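Local structure of putative metal binding protein (Coccidioides immitis, 3CVG) at residues D7-G11 with V35-D40; V20-N26 with K55-S61; G28-L34 with Q277-P281; D76-Y81 with N235-V241. The protein is of unproven function but probably binds a metal ion or small ligand, as its kinship with periplasmic binding proteins suggests. One frame throughout, in Å; residues are numbered along the deposited sequence.

Contact 1 of 4, residues D7-G11 with V35-D40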
# COMPACT_ATOMS: atom_id res chain seq x y z
N ASP A 7 -4.89 -7.06 16.76
CA ASP A 7 -5.40 -8.42 16.59
C ASP A 7 -4.24 -9.40 16.74
O ASP A 7 -3.12 -9.12 16.30
CB ASP A 7 -6.05 -8.55 15.21
CG ASP A 7 -7.06 -9.68 15.14
OD1 ASP A 7 -7.87 -9.81 16.08
OD2 ASP A 7 -7.04 -10.43 14.15
N VAL A 8 -4.50 -10.54 17.36
CA VAL A 8 -3.47 -11.56 17.55
C VAL A 8 -3.97 -12.86 16.93
O VAL A 8 -5.14 -13.21 17.07
CB VAL A 8 -3.16 -11.78 19.04
CG1 VAL A 8 -2.07 -12.85 19.19
CG2 VAL A 8 -2.71 -10.48 19.69
N TYR A 9 -3.07 -13.57 16.26
CA TYR A 9 -3.44 -14.82 15.61
C TYR A 9 -2.82 -16.04 16.28
O TYR A 9 -1.67 -16.00 16.72
CB TYR A 9 -3.06 -14.74 14.13
CG TYR A 9 -3.56 -13.46 13.48
CD1 TYR A 9 -2.78 -12.30 13.49
CD2 TYR A 9 -4.82 -13.39 12.91
CE1 TYR A 9 -3.26 -11.10 12.94
CE2 TYR A 9 -5.31 -12.20 12.36
CZ TYR A 9 -4.53 -11.06 12.39
OH TYR A 9 -5.02 -9.89 11.85
N ASP A 10 -3.58 -17.12 16.35
CA ASP A 10 -3.12 -18.35 17.01
C ASP A 10 -2.83 -19.52 16.07
O ASP A 10 -2.46 -20.60 16.52
CB ASP A 10 -4.16 -18.79 18.05
CG ASP A 10 -3.52 -19.44 19.26
OD1 ASP A 10 -2.42 -20.02 19.12
OD2 ASP A 10 -4.14 -19.39 20.35
N GLY A 11 -3.02 -19.31 14.77
CA GLY A 11 -2.76 -20.38 13.82
C GLY A 11 -3.96 -21.28 13.60
O GLY A 11 -4.11 -22.29 14.28
N VAL A 35 -1.88 -10.57 6.71
CA VAL A 35 -1.09 -10.83 7.91
C VAL A 35 -1.66 -12.01 8.70
O VAL A 35 -0.92 -12.72 9.37
CB VAL A 35 -1.00 -9.58 8.81
CG1 VAL A 35 -0.31 -9.93 10.13
CG2 VAL A 35 -0.22 -8.49 8.10
N LYS A 36 -2.97 -12.21 8.61
CA LYS A 36 -3.62 -13.32 9.31
C LYS A 36 -3.18 -14.63 8.67
O LYS A 36 -2.72 -15.55 9.36
CB LYS A 36 -5.14 -13.20 9.22
CG LYS A 36 -5.89 -14.33 9.93
CD LYS A 36 -7.38 -14.03 10.07
CE LYS A 36 -8.08 -15.10 10.89
NZ LYS A 36 -9.53 -14.80 11.06
N GLU A 37 -3.35 -14.72 7.35
CA GLU A 37 -2.97 -15.92 6.60
C GLU A 37 -1.50 -16.24 6.81
O GLU A 37 -1.13 -17.38 7.08
CB GLU A 37 -3.23 -15.71 5.10
CG GLU A 37 -4.59 -16.17 4.61
CD GLU A 37 -4.83 -17.64 4.85
OE1 GLU A 37 -5.14 -18.01 6.01
OE2 GLU A 37 -4.71 -18.43 3.89
N LEU A 38 -0.66 -15.22 6.68
CA LEU A 38 0.78 -15.38 6.87
C LEU A 38 1.11 -15.92 8.25
O LEU A 38 1.78 -16.94 8.39
CB LEU A 38 1.49 -14.03 6.66
CG LEU A 38 2.13 -13.75 5.29
CD1 LEU A 38 1.26 -14.28 4.17
CD2 LEU A 38 2.36 -12.26 5.16
N ALA A 39 0.63 -15.23 9.28
CA ALA A 39 0.88 -15.64 10.66
C ALA A 39 0.39 -17.05 10.96
O ALA A 39 1.09 -17.84 11.60
CB ALA A 39 0.23 -14.64 11.62
N ASP A 40 -0.81 -17.38 10.51
CA ASP A 40 -1.36 -18.71 10.74
C ASP A 40 -0.55 -19.77 10.01
O ASP A 40 -0.46 -20.92 10.45
CB ASP A 40 -2.83 -18.79 10.29
CG ASP A 40 -3.77 -18.06 11.23
OD1 ASP A 40 -3.37 -17.78 12.38
OD2 ASP A 40 -4.92 -17.77 10.82
O HOH W 1 -5.54 -17.09 14.38

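Contact 2 of 4, residues V20-N26 with K55-S61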
# COMPACT_ATOMS: atom_id res chain seq x y z
N VAL A 20 3.01 -15.05 23.26
CA VAL A 20 3.25 -14.24 22.07
C VAL A 20 4.75 -14.23 21.78
O VAL A 20 5.54 -13.81 22.62
CB VAL A 20 2.78 -12.78 22.28
CG1 VAL A 20 3.19 -11.93 21.10
CG2 VAL A 20 1.26 -12.74 22.44
N GLN A 21 5.13 -14.69 20.59
CA GLN A 21 6.55 -14.72 20.23
C GLN A 21 6.86 -14.08 18.88
O GLN A 21 7.89 -14.38 18.28
CB GLN A 21 7.05 -16.16 20.24
CG GLN A 21 6.98 -16.84 21.59
CD GLN A 21 7.64 -18.20 21.59
OE1 GLN A 21 7.28 -19.07 20.79
NE2 GLN A 21 8.61 -18.40 22.48
N LEU A 22 5.98 -13.20 18.41
CA LEU A 22 6.18 -12.51 17.14
C LEU A 22 5.19 -11.36 16.99
O LEU A 22 3.99 -11.57 16.87
CB LEU A 22 6.02 -13.48 15.96
CG LEU A 22 6.20 -12.89 14.55
CD1 LEU A 22 7.56 -12.22 14.44
CD2 LEU A 22 6.07 -13.99 13.50
N ARG A 23 5.73 -10.14 17.01
CA ARG A 23 4.92 -8.93 16.87
C ARG A 23 5.26 -8.25 15.55
O ARG A 23 6.43 -7.95 15.28
CB ARG A 23 5.21 -7.98 18.03
CG ARG A 23 4.91 -8.57 19.41
CD ARG A 23 5.61 -7.77 20.48
NE ARG A 23 7.06 -7.85 20.32
CZ ARG A 23 7.92 -6.99 20.85
NH1 ARG A 23 7.49 -5.97 21.59
NH2 ARG A 23 9.22 -7.14 20.64
N ILE A 24 4.24 -8.02 14.73
CA ILE A 24 4.43 -7.41 13.42
C ILE A 24 3.69 -6.08 13.28
O ILE A 24 2.49 -5.99 13.55
CB ILE A 24 3.91 -8.33 12.29
CG1 ILE A 24 4.45 -9.75 12.48
CG2 ILE A 24 4.35 -7.80 10.94
CD1 ILE A 24 3.80 -10.77 11.55
N GLY A 25 4.41 -5.05 12.84
CA GLY A 25 3.80 -3.75 12.64
C GLY A 25 3.56 -3.57 11.16
O GLY A 25 4.48 -3.74 10.35
N ASN A 26 2.34 -3.23 10.78
CA ASN A 26 2.02 -3.04 9.37
C ASN A 26 0.70 -2.31 9.23
O ASN A 26 -0.04 -2.14 10.19
CB ASN A 26 1.92 -4.40 8.66
CG ASN A 26 1.52 -4.26 7.20
OD1 ASN A 26 2.19 -3.59 6.41
ND2 ASN A 26 0.41 -4.89 6.83
N LYS A 55 1.55 -17.53 19.51
CA LYS A 55 0.68 -16.59 18.80
C LYS A 55 1.50 -15.51 18.10
O LYS A 55 2.67 -15.30 18.42
CB LYS A 55 -0.30 -15.93 19.78
CG LYS A 55 -1.35 -16.87 20.33
CD LYS A 55 -2.02 -16.30 21.57
CE LYS A 55 -3.00 -17.29 22.16
NZ LYS A 55 -3.49 -16.87 23.51
N VAL A 56 0.86 -14.83 17.16
CA VAL A 56 1.50 -13.75 16.41
C VAL A 56 0.59 -12.53 16.47
O VAL A 56 -0.53 -12.56 15.96
CB VAL A 56 1.72 -14.15 14.93
CG1 VAL A 56 2.30 -12.97 14.15
CG2 VAL A 56 2.63 -15.36 14.84
N ALA A 57 1.08 -11.46 17.08
CA ALA A 57 0.30 -10.23 17.21
C ALA A 57 0.64 -9.22 16.13
O ALA A 57 1.81 -9.04 15.77
CB ALA A 57 0.52 -9.62 18.59
N TRP A 58 -0.40 -8.57 15.61
CA TRP A 58 -0.25 -7.56 14.57
C TRP A 58 -0.60 -6.17 15.08
O TRP A 58 -1.72 -5.93 15.54
CB TRP A 58 -1.13 -7.90 13.35
CG TRP A 58 -1.38 -6.71 12.45
CD1 TRP A 58 -0.44 -5.84 11.96
CD2 TRP A 58 -2.65 -6.25 11.95
NE1 TRP A 58 -1.05 -4.87 11.20
CE2 TRP A 58 -2.40 -5.09 11.18
CE3 TRP A 58 -3.97 -6.71 12.08
CZ2 TRP A 58 -3.43 -4.38 10.55
CZ3 TRP A 58 -4.99 -5.99 11.45
CH2 TRP A 58 -4.71 -4.84 10.69
N TYR A 59 0.36 -5.26 15.00
CA TYR A 59 0.18 -3.87 15.41
C TYR A 59 -0.06 -3.02 14.17
O TYR A 59 0.74 -3.04 13.23
CB TYR A 59 1.42 -3.37 16.14
CG TYR A 59 1.51 -3.84 17.57
CD1 TYR A 59 0.93 -3.10 18.60
CD2 TYR A 59 2.17 -5.02 17.89
CE1 TYR A 59 1.00 -3.54 19.92
CE2 TYR A 59 2.24 -5.47 19.20
CZ TYR A 59 1.66 -4.72 20.21
OH TYR A 59 1.74 -5.17 21.51
N LYS A 60 -1.16 -2.28 14.16
CA LYS A 60 -1.52 -1.43 13.03
C LYS A 60 -0.72 -0.14 13.04
O LYS A 60 -0.81 0.65 13.98
CB LYS A 60 -3.01 -1.12 13.07
CG LYS A 60 -3.53 -0.36 11.86
CD LYS A 60 -5.05 -0.27 11.90
CE LYS A 60 -5.61 0.29 10.60
NZ LYS A 60 -7.10 0.26 10.58
N SER A 61 0.06 0.08 11.98
CA SER A 61 0.88 1.28 11.89
C SER A 61 1.37 1.56 10.47
O SER A 61 1.66 0.63 9.71
CB SER A 61 2.08 1.15 12.82
OG SER A 61 2.78 -0.06 12.57

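Contact 3 of 4, residues G28-L34 with Q277-P281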
# COMPACT_ATOMS: atom_id res chain seq x y z
N GLY A 28 -1.57 -1.75 5.56
CA GLY A 28 -2.44 -2.36 4.56
C GLY A 28 -2.61 -3.86 4.49
O GLY A 28 -3.73 -4.34 4.32
N ALA A 29 -1.52 -4.61 4.61
CA ALA A 29 -1.60 -6.07 4.53
C ALA A 29 -2.37 -6.68 5.68
O ALA A 29 -3.03 -7.70 5.53
CB ALA A 29 -0.20 -6.66 4.46
N GLY A 30 -2.29 -6.06 6.86
CA GLY A 30 -3.04 -6.60 7.98
C GLY A 30 -4.50 -6.27 7.78
O GLY A 30 -5.40 -7.07 8.06
N GLN A 31 -4.73 -5.07 7.25
CA GLN A 31 -6.06 -4.54 6.98
C GLN A 31 -6.75 -5.32 5.86
O GLN A 31 -7.98 -5.32 5.75
CB GLN A 31 -5.93 -3.06 6.59
CG GLN A 31 -7.23 -2.32 6.38
CD GLN A 31 -7.00 -0.87 5.97
OE1 GLN A 31 -7.93 -0.05 5.99
NE2 GLN A 31 -5.77 -0.54 5.60
N SER A 32 -5.95 -6.00 5.04
CA SER A 32 -6.46 -6.77 3.91
C SER A 32 -6.68 -8.23 4.29
O SER A 32 -7.31 -8.98 3.55
CB SER A 32 -5.49 -6.70 2.74
OG SER A 32 -4.26 -7.32 3.09
N GLY A 33 -6.13 -8.63 5.44
CA GLY A 33 -6.26 -10.00 5.89
C GLY A 33 -5.04 -10.87 5.63
O GLY A 33 -4.96 -12.00 6.13
N LEU A 34 -4.08 -10.37 4.86
CA LEU A 34 -2.88 -11.16 4.56
C LEU A 34 -2.05 -11.52 5.79
O LEU A 34 -1.57 -12.64 5.90
CB LEU A 34 -1.98 -10.44 3.55
CG LEU A 34 -0.73 -11.24 3.14
CD1 LEU A 34 -1.15 -12.39 2.25
CD2 LEU A 34 0.27 -10.35 2.41
N GLN A 277 -6.38 -12.73 -7.15
CA GLN A 277 -5.14 -12.76 -6.39
C GLN A 277 -4.92 -11.30 -6.02
O GLN A 277 -4.85 -10.45 -6.91
CB GLN A 277 -3.97 -13.26 -7.23
CG GLN A 277 -2.64 -13.20 -6.48
CD GLN A 277 -1.47 -13.72 -7.31
OE1 GLN A 277 -1.15 -13.18 -8.36
NE2 GLN A 277 -0.82 -14.77 -6.82
N LEU A 278 -4.83 -11.01 -4.74
CA LEU A 278 -4.66 -9.63 -4.29
C LEU A 278 -3.29 -9.03 -4.59
O LEU A 278 -3.19 -7.98 -5.22
CB LEU A 278 -4.93 -9.54 -2.78
CG LEU A 278 -4.73 -8.17 -2.15
CD1 LEU A 278 -5.52 -7.12 -2.92
CD2 LEU A 278 -5.15 -8.22 -0.70
N TYR A 279 -2.23 -9.71 -4.15
CA TYR A 279 -0.87 -9.24 -4.33
C TYR A 279 -0.03 -10.16 -5.22
O TYR A 279 -0.31 -11.35 -5.35
CB TYR A 279 -0.15 -9.14 -2.99
CG TYR A 279 -0.85 -8.33 -1.92
CD1 TYR A 279 -1.28 -8.94 -0.74
CD2 TYR A 279 -1.05 -6.96 -2.07
CE1 TYR A 279 -1.88 -8.19 0.28
CE2 TYR A 279 -1.65 -6.21 -1.05
CZ TYR A 279 -2.06 -6.83 0.11
OH TYR A 279 -2.63 -6.09 1.13
N SER A 280 1.01 -9.60 -5.82
CA SER A 280 1.91 -10.39 -6.65
C SER A 280 3.06 -10.85 -5.76
O SER A 280 3.45 -10.15 -4.82
CB SER A 280 2.47 -9.57 -7.81
OG SER A 280 1.47 -9.28 -8.77
N PRO A 281 3.60 -12.04 -6.02
CA PRO A 281 4.71 -12.55 -5.22
C PRO A 281 5.92 -11.64 -5.41
O PRO A 281 5.98 -10.88 -6.38
CB PRO A 281 4.95 -13.95 -5.80
CG PRO A 281 3.57 -14.34 -6.28
CD PRO A 281 3.09 -13.08 -6.94

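Contact 4 of 4, residues D76-Y81 with N235-V241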
# COMPACT_ATOMS: atom_id res chain seq x y z
N ASP A 76 8.59 -6.70 16.53
CA ASP A 76 9.81 -7.43 16.16
C ASP A 76 10.14 -7.25 14.69
O ASP A 76 11.31 -7.17 14.30
CB ASP A 76 9.63 -8.91 16.47
CG ASP A 76 9.24 -9.16 17.91
OD1 ASP A 76 10.07 -8.86 18.80
OD2 ASP A 76 8.11 -9.63 18.15
N VAL A 77 9.10 -7.19 13.87
CA VAL A 77 9.27 -7.01 12.44
C VAL A 77 8.25 -6.01 11.93
O VAL A 77 7.31 -5.65 12.64
CB VAL A 77 9.08 -8.34 11.67
CG1 VAL A 77 10.24 -9.28 11.98
CG2 VAL A 77 7.76 -8.98 12.06
N GLY A 78 8.45 -5.55 10.71
CA GLY A 78 7.53 -4.60 10.13
C GLY A 78 7.51 -4.71 8.63
O GLY A 78 8.55 -4.80 7.99
N ILE A 79 6.31 -4.74 8.06
CA ILE A 79 6.18 -4.80 6.62
C ILE A 79 5.96 -3.34 6.25
O ILE A 79 4.97 -2.72 6.64
CB ILE A 79 4.99 -5.66 6.18
CG1 ILE A 79 5.19 -7.10 6.68
CG2 ILE A 79 4.86 -5.64 4.66
CD1 ILE A 79 4.09 -8.06 6.26
N THR A 80 6.91 -2.80 5.50
CA THR A 80 6.86 -1.41 5.11
C THR A 80 6.70 -1.19 3.61
O THR A 80 6.87 -2.12 2.81
CB THR A 80 8.12 -0.69 5.62
OG1 THR A 80 9.28 -1.40 5.18
CG2 THR A 80 8.12 -0.68 7.14
N TYR A 81 6.38 0.04 3.23
CA TYR A 81 6.17 0.40 1.84
C TYR A 81 7.02 1.59 1.39
O TYR A 81 6.54 2.43 0.62
CB TYR A 81 4.70 0.72 1.63
CG TYR A 81 3.76 -0.35 2.13
CD1 TYR A 81 3.30 -1.35 1.29
CD2 TYR A 81 3.31 -0.34 3.46
CE1 TYR A 81 2.42 -2.33 1.75
CE2 TYR A 81 2.43 -1.31 3.93
CZ TYR A 81 1.98 -2.30 3.07
OH TYR A 81 1.09 -3.23 3.52
N ASN A 235 3.68 -0.83 -5.79
CA ASN A 235 3.77 -0.59 -4.36
C ASN A 235 4.45 -1.77 -3.66
O ASN A 235 3.79 -2.65 -3.10
CB ASN A 235 2.37 -0.36 -3.77
CG ASN A 235 2.41 0.01 -2.29
OD1 ASN A 235 3.34 0.67 -1.83
ND2 ASN A 235 1.39 -0.40 -1.54
N PRO A 236 5.78 -1.79 -3.69
CA PRO A 236 6.55 -2.88 -3.06
C PRO A 236 6.48 -2.89 -1.54
O PRO A 236 6.49 -1.84 -0.89
CB PRO A 236 7.96 -2.64 -3.58
CG PRO A 236 8.02 -1.14 -3.70
CD PRO A 236 6.68 -0.81 -4.33
N ALA A 237 6.41 -4.09 -0.98
CA ALA A 237 6.35 -4.28 0.46
C ALA A 237 7.57 -5.07 0.89
O ALA A 237 7.90 -6.09 0.29
CB ALA A 237 5.08 -5.05 0.83
N HIS A 238 8.26 -4.56 1.91
CA HIS A 238 9.46 -5.21 2.44
C HIS A 238 9.28 -5.47 3.93
O HIS A 238 8.53 -4.77 4.62
CB HIS A 238 10.70 -4.33 2.25
CG HIS A 238 11.26 -4.33 0.87
ND1 HIS A 238 10.69 -3.61 -0.17
CD2 HIS A 238 12.34 -4.94 0.34
CE1 HIS A 238 11.40 -3.79 -1.27
NE2 HIS A 238 12.41 -4.59 -0.98
N LEU A 239 9.97 -6.50 4.43
CA LEU A 239 9.92 -6.83 5.85
C LEU A 239 11.20 -6.31 6.49
O LEU A 239 12.29 -6.42 5.91
CB LEU A 239 9.84 -8.34 6.07
CG LEU A 239 9.81 -8.73 7.55
CD1 LEU A 239 8.44 -8.43 8.13
CD2 LEU A 239 10.11 -10.21 7.71
N LEU A 240 11.08 -5.74 7.68
CA LEU A 240 12.24 -5.23 8.40
C LEU A 240 12.39 -6.00 9.70
O LEU A 240 11.42 -6.18 10.44
CB LEU A 240 12.07 -3.74 8.72
CG LEU A 240 12.08 -2.75 7.55
CD1 LEU A 240 11.82 -1.34 8.07
CD2 LEU A 240 13.43 -2.81 6.83
N VAL A 241 13.60 -6.49 9.96
CA VAL A 241 13.88 -7.21 11.19
C VAL A 241 14.52 -6.23 12.16
O VAL A 241 15.58 -5.67 11.87
CB VAL A 241 14.84 -8.40 10.94
CG1 VAL A 241 15.30 -9.00 12.26
CG2 VAL A 241 14.13 -9.46 10.09
O HOH W 2 4.65 3.04 -2.14

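Contact 1 of 4, residues D7-G11 with V35-D40
Tyr-9 carries its CG anti to the carbonyl carbon (chi1 -49°), which lays the ring along the flank of the helix, and Lys-36 meets it there with CG anti to its own backbone N and an extended chain, the two side chains crossing at about a right angle. The lysine touches through its carbon chain: CG comes to 3.3 Å from Tyr-9 CE2, with CB beside it, while the ammonium end runs on away from the strand. Closer to the backbone, Lys-36 CA stands over the face of the ring, 3.8 Å from the centroid of Tyr-9 and 16° off the ring normal, a CH-pi contact that sets the helix backbone close over the ring. Val-35 CG1, 4.2 Å from Tyr-9 CE1, and Ala-39 CB, 4.1 Å from Tyr-9 CB, complete the apolar side; the small alanine lets strand and helix draw near. At the end of the strand the chemistry turns polar. Asp-40 OD1 receives a weak, bent bond from Gly-11 N (2.9 Å, 125°) and a second from a water, which in turn accepts from Asp-10 N. Gly-11 has a positive phi, a backbone shape that glycine adopts readily and that lets the chain turn beside the helix. Along its edge the strand pairs antiparallel with strand 55-60, Tyr-9 bonding Val-56 through the backbone. One carboxylate oxygen thus gathers two successive backbone N-H groups, one directly and one through water, so a negative charge probably steadies the turn while the tyrosine ring packs on the aliphatic part of the helix.

Contact 2 of 4, residues V20-N26 with K55-S61
Strands 20-26 and 55-60 run parallel, their axes 4.5 Å apart at closest and 24° from alignment, and the register slips by one residue between Val-20 and Arg-23, a beta bulge that leaves Leu-22 N buried without a partner. Beyond the bulge the bonding is regular, as in Ile-24 N to Ala-57 O at 2.8 Å. On one face, Leu-22 and Val-56 lie side by side pointing the same way, and Ile-24 CD1 reaches Val-56 CG1 at 3.7 Å; bulky aliphatic side chains suit this face because Phe-42, Ala-39 and Phe-254 of the covering helices pack on it. Trp-58 shares that face. With CG anti to the backbone N (chi1 161°), its indole swings across to strand 20-26 and gives its NE1 hydrogen to Asn-26 O at 3.1 Å, the acceptor lying close to the ring plane. Ser-61 N reaches the same oxygen, Asn-26 O, at 2.9 Å from the opposite face of the carbonyl, so two donors grip it, both well out of its plane. On the other face Arg-23 runs alongside Tyr-59, its CB 4.1 Å from Tyr-59 CE2 at the ring edge, while its guanidinium goes on to a salt bridge with Asp-76. Gly-25 suits its place because Ser-61 OG sits 3.8 Å from its CA, and that hydroxyl bonds to Thr-66. Parallel strands covered by helices, with strand 20-26 running into helix 28-32, are consistent with an alpha/beta lobe of the periplasmic binding protein fold.

Contact 3 of 4, residues G28-L34 with Q277-P281
Tyr-279 reaches from the broken strand 276-281 into the first helical turn after strand 20-26, and its hydroxyl meets Ser-32. CB leaves the backbone with CG anti to the carbonyl carbon (chi1 -53°), pointing toward the helix. Along one side of the ring, CD1 and CE1 meet the methyl CD2 of Leu-34, 3.7 Å from Tyr-279 CE1; the leucine crosses the ring obliquely. Over the centre of one face sits CG of the preceding residue, Leu-278, so the ring rests on its own neighbour, while Phe-103 meets the ring with its plane at about 35°. Leu-278 CD2 also runs on to Ser-32 CB at 3.8 Å. At the tip, Tyr-279 OH stands 2.8 Å from Ser-32 OG, which lies near the plane of the ring. The same OH lies 3.6 Å from Ala-29 CA, with the small alanine CB at 4.2 Å from it. Ser-32 is held in turn: with OG between the backbone N and the carbonyl carbon (chi1 64°), it donates to Ala-29 O at 2.8 Å from above the carbonyl plane, folding back onto its own turn. A serine therefore suits the end of this helix, serving both the backbone and the tyrosine. Gly-33 follows with a positive phi, closing helix 28-32 in a Schellman motif and standing as N-cap of the next helix. The glycine-rich turn after strand 20-26, leading into helix 28-32, which begins at Gly-28 about 7 Å from the bound calcium ion, is consistent with a binding-protein fold.

Contact 4 of 4, residues D76-Y81 with N235-V241
Gly-78 pairs with Leu-240, and Thr-80 with His-238, as antiparallel hydrogen-bonded pairs, with Thr-80 N at 2.7 Å from His-238 O. Gly-78 N meets Leu-240 O in the carbonyl plane, on a lone pair, though the angle at hydrogen is a bent 139°. Apolar contacts line one face. Leu-239 CD1 packs between Val-77 CB (3.6 Å) and Ile-79 CG1 (3.8 Å), and the second branch of the isoleucine, CG2, meets Ala-237 CB at 3.9 Å. Beta-branched residues and a slim alanine suit this face, where Leu-22 and Phe-103 of the flanking strands pack against the same side chains. On the opposite face the Leu-240 and Thr-80 side chains cross at about a right angle, with Leu-240 CD1 near Thr-80 OG1 and CG2, while the threonine hydroxyl binds Glu-86. Aromatic and amide contacts close the end. With its CG anti to the carbonyl carbon (chi1 -52°), Tyr-81 brings CD1 to 3.5 Å from Asn-235 ND2, the ring and amide planes only 23° apart, and CE1 against Ala-237. Each polar tip has its own outside partner: Tyr-81 OH bonds Ala-29 N and Asn-235 ND2 bonds Asp-105. The chemistry thus shifts along the pair from an apolar layer of Val-77, Ile-79 and Leu-239 to a more polar end at Asn-235, where a water lies 2.7 Å from Asn-235 OD1, with the Asn-235 side chain about 6 Å from the bound calcium ion.

In the fold
Contacts 2 and 4 pair neighbouring strands, and contact 1 sets helix 34-47 on strand 7-9 at the edge of the same array, probably within one lobe. Contacts 1 and 2 share backbone bonds, with centres about 9 Å apart; contacts 2 and 4, centres about 12 Å apart, are joined where Gly-25 N bonds Val-77 O. Contact 3 brings the C-terminal strand against the turn after strand 20-26, where Trp-58 of contact 2 packs on Gly-30; its centre is about 13 Å from that of contact 4. The calcium ion lies about 6 Å from the Asn-235 side chain, 7 Å from Gly-28, 10 Å from the Asn-26 side chain and 14 Å from that of Val-35, so contacts 3 and 4 approach it more closely than contacts 1 and 2.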